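Local coordinates for mandelate racemase/muconate lactonizing protein (Paenibacillus sp., PDB 3V5C) that probably dehydrates galacturonate as a magnesium-dependent lyase of the enolase superfamily, at residues A[129-134]-A[229-234]; A[164-169]-A[332-337]. The protein carries 1 engineered substitution. All coordinates share one frame; numbering follows the deposited sequence.

Interaction 1. Residues A[129-134]-A[229-234]; sequences PCYDTS and LYWLEA. Engineered in segment 229-234: Ala234 (natural residue Glu).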
loop_
_atom_site.group_PDB
_atom_site.type_symbol
_atom_site.label_atom_id
_atom_site.label_comp_id
_atom_site.label_asym_id
_atom_site.label_seq_id
_atom_site.Cartn_x
_atom_site.Cartn_y
_atom_site.Cartn_z
ATOM N N PRO A 129 -11.200 2.545 4.998
ATOM C CA PRO A 129 -11.173 3.519 3.898
ATOM C C PRO A 129 -10.137 3.157 2.835
ATOM O O PRO A 129 -9.068 2.661 3.162
ATOM C CB PRO A 129 -10.761 4.822 4.594
ATOM C CG PRO A 129 -11.193 4.626 6.024
ATOM C CD PRO A 129 -10.951 3.173 6.306
ATOM N N CYS A 130 -10.448 3.403 1.572
ATOM C CA CYS A 130 -9.455 3.241 0.524
ATOM C C CYS A 130 -9.513 4.421 -0.423
ATOM O O CYS A 130 -10.456 5.219 -0.386
ATOM C CB CYS A 130 -9.689 1.962 -0.275
ATOM S SG CYS A 130 -11.311 1.822 -1.111
ATOM N N TYR A 131 -8.500 4.525 -1.272
ATOM C CA TYR A 131 -8.495 5.538 -2.313
ATOM C C TYR A 131 -7.968 4.965 -3.603
ATOM O O TYR A 131 -7.235 3.982 -3.624
ATOM C CB TYR A 131 -7.685 6.796 -1.915
ATOM C CG TYR A 131 -6.170 6.633 -1.815
ATOM C CD1 TYR A 131 -5.373 6.588 -2.956
ATOM C CD2 TYR A 131 -5.543 6.570 -0.580
ATOM C CE1 TYR A 131 -4.002 6.469 -2.869
ATOM C CE2 TYR A 131 -4.162 6.461 -0.476
ATOM C CZ TYR A 131 -3.396 6.397 -1.624
ATOM O OH TYR A 131 -2.032 6.283 -1.553
ATOM N N ASP A 132 -8.402 5.579 -4.696
ATOM C CA ASP A 132 -8.069 5.125 -6.024
ATOM C C ASP A 132 -6.734 5.735 -6.412
ATOM O O ASP A 132 -6.642 6.949 -6.602
ATOM C CB ASP A 132 -9.172 5.601 -6.972
ATOM C CG ASP A 132 -8.961 5.152 -8.395
ATOM O OD1 ASP A 132 -7.895 4.596 -8.714
ATOM O OD2 ASP A 132 -9.874 5.388 -9.221
ATOM N N THR A 133 -5.702 4.898 -6.543
ATOM C CA THR A 133 -4.351 5.393 -6.815
ATOM C C THR A 133 -3.961 5.412 -8.307
ATOM O O THR A 133 -2.815 5.716 -8.646
ATOM C CB THR A 133 -3.323 4.541 -6.016
ATOM O OG1 THR A 133 -2.090 5.260 -5.877
ATOM C CG2 THR A 133 -3.072 3.212 -6.716
ATOM N N SER A 134 -4.927 5.150 -9.195
ATOM C CA SER A 134 -4.622 4.823 -10.593
ATOM C C SER A 134 -4.596 6.014 -11.554
ATOM O O SER A 134 -4.535 5.810 -12.766
ATOM C CB SER A 134 -5.632 3.785 -11.130
ATOM O OG SER A 134 -6.940 4.339 -11.230
ATOM N N LEU A 229 -7.836 19.878 -0.559
ATOM C CA LEU A 229 -6.833 18.846 -0.786
ATOM C C LEU A 229 -6.564 18.192 0.553
ATOM O O LEU A 229 -6.275 18.875 1.538
ATOM C CB LEU A 229 -5.532 19.469 -1.288
ATOM C CG LEU A 229 -5.536 20.094 -2.680
ATOM C CD1 LEU A 229 -4.189 20.734 -2.920
ATOM C CD2 LEU A 229 -5.815 19.017 -3.720
ATOM N N TYR A 230 -6.635 16.868 0.584
ATOM C CA TYR A 230 -6.446 16.132 1.821
ATOM C C TYR A 230 -4.971 16.002 2.181
ATOM O O TYR A 230 -4.583 16.287 3.310
ATOM C CB TYR A 230 -7.114 14.761 1.734
ATOM C CG TYR A 230 -7.121 14.024 3.051
ATOM C CD1 TYR A 230 -7.920 14.455 4.097
ATOM C CD2 TYR A 230 -6.325 12.915 3.252
ATOM C CE1 TYR A 230 -7.918 13.800 5.308
ATOM C CE2 TYR A 230 -6.318 12.250 4.459
ATOM C CZ TYR A 230 -7.119 12.703 5.481
ATOM O OH TYR A 230 -7.139 12.040 6.684
ATOM N N TRP A 231 -4.156 15.515 1.244
ATOM C CA TRP A 231 -2.713 15.556 1.458
ATOM C C TRP A 231 -1.889 15.762 0.199
ATOM O O TRP A 231 -2.370 15.560 -0.934
ATOM C CB TRP A 231 -2.231 14.327 2.235
ATOM C CG TRP A 231 -2.020 13.008 1.508
ATOM C CD1 TRP A 231 -1.353 12.782 0.328
ATOM C CD2 TRP A 231 -2.383 11.716 2.009
ATOM N NE1 TRP A 231 -1.322 11.431 0.054
ATOM C CE2 TRP A 231 -1.941 10.758 1.072
ATOM C CE3 TRP A 231 -3.071 11.281 3.149
ATOM C CZ2 TRP A 231 -2.180 9.376 1.232
ATOM C CZ3 TRP A 231 -3.293 9.903 3.316
ATOM C CH2 TRP A 231 -2.841 8.979 2.367
ATOM N N LEU A 232 -0.664 16.211 0.443
ATOM C CA LEU A 232 0.370 16.382 -0.559
ATOM C C LEU A 232 1.478 15.381 -0.297
ATOM O O LEU A 232 2.143 15.437 0.744
ATOM C CB LEU A 232 0.944 17.794 -0.444
ATOM C CG LEU A 232 2.253 18.075 -1.183
ATOM C CD1 LEU A 232 2.025 18.069 -2.671
ATOM C CD2 LEU A 232 2.837 19.414 -0.747
ATOM N N GLU A 233 1.689 14.490 -1.253
ATOM C CA GLU A 233 2.641 13.395 -1.125
ATOM C C GLU A 233 3.846 13.611 -2.033
ATOM O O GLU A 233 3.712 13.966 -3.219
ATOM C CB GLU A 233 1.908 12.085 -1.462
ATOM C CG GLU A 233 2.735 10.890 -1.853
ATOM C CD GLU A 233 1.884 9.621 -1.870
ATOM O OE1 GLU A 233 0.711 9.714 -1.491
ATOM O OE2 GLU A 233 2.407 8.558 -2.244
ATOM N N ALA A 234 5.036 13.407 -1.465
ATOM C CA ALA A 234 6.253 13.403 -2.264
ATOM C C ALA A 234 6.401 14.640 -3.145
ATOM O O ALA A 234 6.689 14.525 -4.326
ATOM C CB ALA A 234 6.337 12.131 -3.096
#
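The phenol ring of Tyr131 meets the six-membered ring of the Trp231 indole, its CE2 lying 3.9 Å from Trp231 CZ2. The approach is oblique, an apolar contact with the two planes at 90°. The ring centroids are 5.9 Å apart, and Trp231 CH2 lies near the same Tyr131 carbon. Both first torsions put CG between the backbone N and the carbonyl carbon (chi1 69° for Tyr131, 80° for Trp231), and from there each ring points at the other segment. The nearest backbone atoms of this kind, Tyr131 CA and Tyr230 CA, are 11.6 Å apart, so it is the rings that make the contact. Met205 of strand 204-207 touches both of them, and strand 258-261 packs on the indole through Leu258 and Ala260.

At the polar end, Trp231 NE1 donates to Glu233 OE1 over 3.1 Å, using the anti lone pair of that oxygen, which lies somewhat out of the indole plane. Gln283 NE2 binds the same OE1, while OE2 forms a salt bridge with Lys168, so the buried carboxylate is held through both oxygens. Tyr131 OH remains 4.4 Å from Glu233 OE1 and bonds instead to Lys168 NZ. With Trp231 cut back to an alanine, the Tyr131 ring would probably lose its neighbour and Glu233 OE1 one of its donors, leaving the carboxylate freer to turn.

The Glu233 side chain is about 7 Å from a bound magnesium ion. The meeting, across the barrel interior, of side chains from strands 126-135 and 231-233 is characteristic of the inside of an enolase-superfamily barrel, close to its metal site.

Interaction 2. Residues A[164-169]-A[332-337]; sequences QRHFKI and FEFVEY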
loop_
_atom_site.group_PDB
_atom_site.type_symbol
_atom_site.label_atom_id
_atom_site.label_comp_id
_atom_site.label_asym_id
_atom_site.label_seq_id
_atom_site.Cartn_x
_atom_site.Cartn_y
_atom_site.Cartn_z
ATOM N N GLN A 164 -15.202 3.705 -5.748
ATOM C CA GLN A 164 -14.170 4.612 -5.226
ATOM C C GLN A 164 -14.769 5.998 -4.968
ATOM O O GLN A 164 -15.579 6.474 -5.772
ATOM C CB GLN A 164 -12.991 4.739 -6.196
ATOM C CG GLN A 164 -12.218 3.435 -6.446
ATOM C CD GLN A 164 -11.512 2.897 -5.207
ATOM O OE1 GLN A 164 -11.110 3.655 -4.319
ATOM N NE2 GLN A 164 -11.362 1.576 -5.147
ATOM N N ARG A 165 -14.390 6.629 -3.857
ATOM C CA ARG A 165 -14.860 7.976 -3.531
ATOM C C ARG A 165 -13.712 8.967 -3.310
ATOM O O ARG A 165 -13.914 10.188 -3.295
ATOM C CB ARG A 165 -15.763 7.939 -2.288
ATOM C CG ARG A 165 -17.058 7.139 -2.495
ATOM C CD ARG A 165 -17.980 7.830 -3.508
ATOM N NE ARG A 165 -19.234 7.100 -3.736
ATOM C CZ ARG A 165 -19.417 6.209 -4.711
ATOM N NH1 ARG A 165 -18.426 5.906 -5.553
ATOM N NH2 ARG A 165 -20.601 5.609 -4.850
ATOM N N HIS A 166 -12.515 8.422 -3.117
ATOM C CA HIS A 166 -11.323 9.215 -2.817
ATOM C C HIS A 166 -10.264 8.905 -3.838
ATOM O O HIS A 166 -10.140 7.752 -4.272
ATOM C CB HIS A 166 -10.835 8.845 -1.420
ATOM C CG HIS A 166 -11.940 8.813 -0.418
ATOM N ND1 HIS A 166 -12.689 9.928 -0.114
ATOM C CD2 HIS A 166 -12.454 7.800 0.319
ATOM C CE1 HIS A 166 -13.609 9.609 0.777
ATOM N NE2 HIS A 166 -13.482 8.327 1.066
ATOM N N PHE A 167 -9.478 9.919 -4.196
ATOM C CA PHE A 167 -8.614 9.799 -5.366
ATOM C C PHE A 167 -7.247 10.420 -5.155
ATOM O O PHE A 167 -7.146 11.532 -4.654
ATOM C CB PHE A 167 -9.292 10.452 -6.577
ATOM C CG PHE A 167 -10.625 9.845 -6.918
ATOM C CD1 PHE A 167 -11.793 10.339 -6.344
ATOM C CD2 PHE A 167 -10.704 8.762 -7.788
ATOM C CE1 PHE A 167 -13.052 9.754 -6.649
ATOM C CE2 PHE A 167 -11.946 8.176 -8.097
ATOM C CZ PHE A 167 -13.113 8.674 -7.523
ATOM N N LYS A 168 -6.208 9.701 -5.575
ATOM C CA LYS A 168 -4.860 10.255 -5.558
ATOM C C LYS A 168 -4.440 10.527 -6.982
ATOM O O LYS A 168 -4.406 9.634 -7.824
ATOM C CB LYS A 168 -3.849 9.332 -4.872
ATOM C CG LYS A 168 -2.494 10.032 -4.690
ATOM C CD LYS A 168 -1.606 9.312 -3.680
ATOM C CE LYS A 168 -0.923 8.094 -4.306
ATOM N NZ LYS A 168 -0.023 7.421 -3.266
ATOM N N ILE A 169 -4.109 11.783 -7.231
ATOM C CA ILE A 169 -3.823 12.262 -8.561
ATOM C C ILE A 169 -2.327 12.481 -8.722
ATOM O O ILE A 169 -1.714 13.173 -7.922
ATOM C CB ILE A 169 -4.553 13.591 -8.796
ATOM C CG1 ILE A 169 -6.059 13.406 -8.572
ATOM C CG2 ILE A 169 -4.245 14.100 -10.212
ATOM C CD1 ILE A 169 -6.792 14.700 -8.259
ATOM N N PHE A 332 -4.731 4.778 11.149
ATOM C CA PHE A 332 -4.588 4.224 9.807
ATOM C C PHE A 332 -5.467 5.052 8.881
ATOM O O PHE A 332 -6.668 5.222 9.135
ATOM C CB PHE A 332 -5.057 2.757 9.777
ATOM C CG PHE A 332 -4.822 2.091 8.464
ATOM C CD1 PHE A 332 -5.772 2.172 7.456
ATOM C CD2 PHE A 332 -3.652 1.398 8.228
ATOM C CE1 PHE A 332 -5.546 1.574 6.233
ATOM C CE2 PHE A 332 -3.428 0.788 7.009
ATOM C CZ PHE A 332 -4.392 0.872 6.018
ATOM N N GLU A 333 -4.871 5.563 7.805
ATOM C CA GLU A 333 -5.569 6.472 6.902
ATOM C C GLU A 333 -6.377 5.762 5.805
ATOM O O GLU A 333 -7.603 5.882 5.760
ATOM C CB GLU A 333 -4.547 7.441 6.272
ATOM C CG GLU A 333 -3.995 8.439 7.258
ATOM C CD GLU A 333 -4.982 9.528 7.589
ATOM O OE1 GLU A 333 -5.584 10.107 6.656
ATOM O OE2 GLU A 333 -5.161 9.801 8.784
ATOM N N PHE A 334 -5.689 5.062 4.909
ATOM C CA PHE A 334 -6.326 4.486 3.726
ATOM C C PHE A 334 -5.562 3.275 3.229
ATOM O O PHE A 334 -4.339 3.217 3.348
ATOM C CB PHE A 334 -6.265 5.453 2.541
ATOM C CG PHE A 334 -7.135 6.660 2.654
ATOM C CD1 PHE A 334 -8.474 6.593 2.313
ATOM C CD2 PHE A 334 -6.584 7.887 2.981
ATOM C CE1 PHE A 334 -9.273 7.707 2.381
ATOM C CE2 PHE A 334 -7.386 9.012 3.053
ATOM C CZ PHE A 334 -8.730 8.921 2.742
ATOM N N VAL A 335 -6.284 2.344 2.618
ATOM C CA VAL A 335 -5.690 1.348 1.741
ATOM C C VAL A 335 -5.472 1.995 0.354
ATOM O O VAL A 335 -6.398 2.551 -0.232
ATOM C CB VAL A 335 -6.628 0.130 1.628
ATOM C CG1 VAL A 335 -6.145 -0.832 0.545
ATOM C CG2 VAL A 335 -6.710 -0.583 2.969
ATOM N N GLU A 336 -4.246 1.926 -0.166
ATOM C CA GLU A 336 -3.946 2.431 -1.511
ATOM C C GLU A 336 -4.382 1.381 -2.537
ATOM O O GLU A 336 -3.772 0.313 -2.639
ATOM C CB GLU A 336 -2.442 2.741 -1.633
ATOM C CG GLU A 336 -2.054 3.274 -2.989
ATOM C CD GLU A 336 -0.679 3.906 -3.047
ATOM O OE1 GLU A 336 0.123 3.736 -2.099
ATOM O OE2 GLU A 336 -0.389 4.573 -4.073
ATOM N N TYR A 337 -5.444 1.683 -3.297
ATOM C CA TYR A 337 -6.115 0.676 -4.136
ATOM C C TYR A 337 -5.861 0.832 -5.638
ATOM O O TYR A 337 -6.089 1.911 -6.204
ATOM C CB TYR A 337 -7.627 0.677 -3.880
ATOM C CG TYR A 337 -8.318 -0.489 -4.524
ATOM C CD1 TYR A 337 -8.861 -0.383 -5.803
ATOM C CD2 TYR A 337 -8.407 -1.716 -3.877
ATOM C CE1 TYR A 337 -9.486 -1.455 -6.403
ATOM C CE2 TYR A 337 -9.037 -2.796 -4.469
ATOM C CZ TYR A 337 -9.571 -2.657 -5.738
ATOM O OH TYR A 337 -10.204 -3.727 -6.347
#
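Gln164 and Tyr337 cross at about a right angle as chains, although their flat ends are only 21° from parallel. Gln164 NE2 comes to 3.2 Å from Tyr337 CD1, approaching the ring obliquely, and a bend at chi2 turns the amide to that position.

His166 and Phe334 also cross nearly at right angles, but here the ring planes differ by 58°. His166 CD2 sits at the edge of the phenylalanine ring, 3.8 Å from Phe334 CE1. The imidazole is steadied from elsewhere: Arg165 CB packs over the centre of one face, and ND1 is hydrogen-bonded to the backbone N of Lys203.

Lys168 and Glu336 make the ionic pair. The lysine chain leaves CA with CG anti to the backbone N and then bends at chi3 (80°), which carries NZ to 3.0 Å from Glu336 OE2, well above the carboxylate plane. Glu336 stays extended beyond CG to meet it. Thr133 OG1 also bonds to OE2, and OE1 takes the backbone N of Cys312, so neither carboxylate oxygen lacks a partner.

Lys168 lies on strand 167-170 of the enolase-superfamily barrel and begins a Lys-x-Lys sequence, a pattern known from relatives in this family. Its ammonium is gripped by Glu336 together with Tyr131 OH and Glu233, a buried polar network that is consistent with the charges inside the barrel being offset locally.

From the N terminus, the chain enters strand 126-135, the first segment of interaction 1, then passes helix 145-161 into strand 167-170, where interaction 2 begins. Strand 231-233 closes the first loop, spanning 94 residues; strand 335-337 closes the second, spanning 162. Because 164-169 falls inside the first loop and 332-337 beyond it, the two loops cross. Strand 126-135 pairs in parallel with both 167-170 and 335-337, so interaction 2 joins the strands flanking it, whereas interaction 1 reaches over the barrel interior to 231-233. Their centres are 5 Å apart, and a probable Tyr230–Glu333 hydrogen bond links 229-234 directly to 332-337.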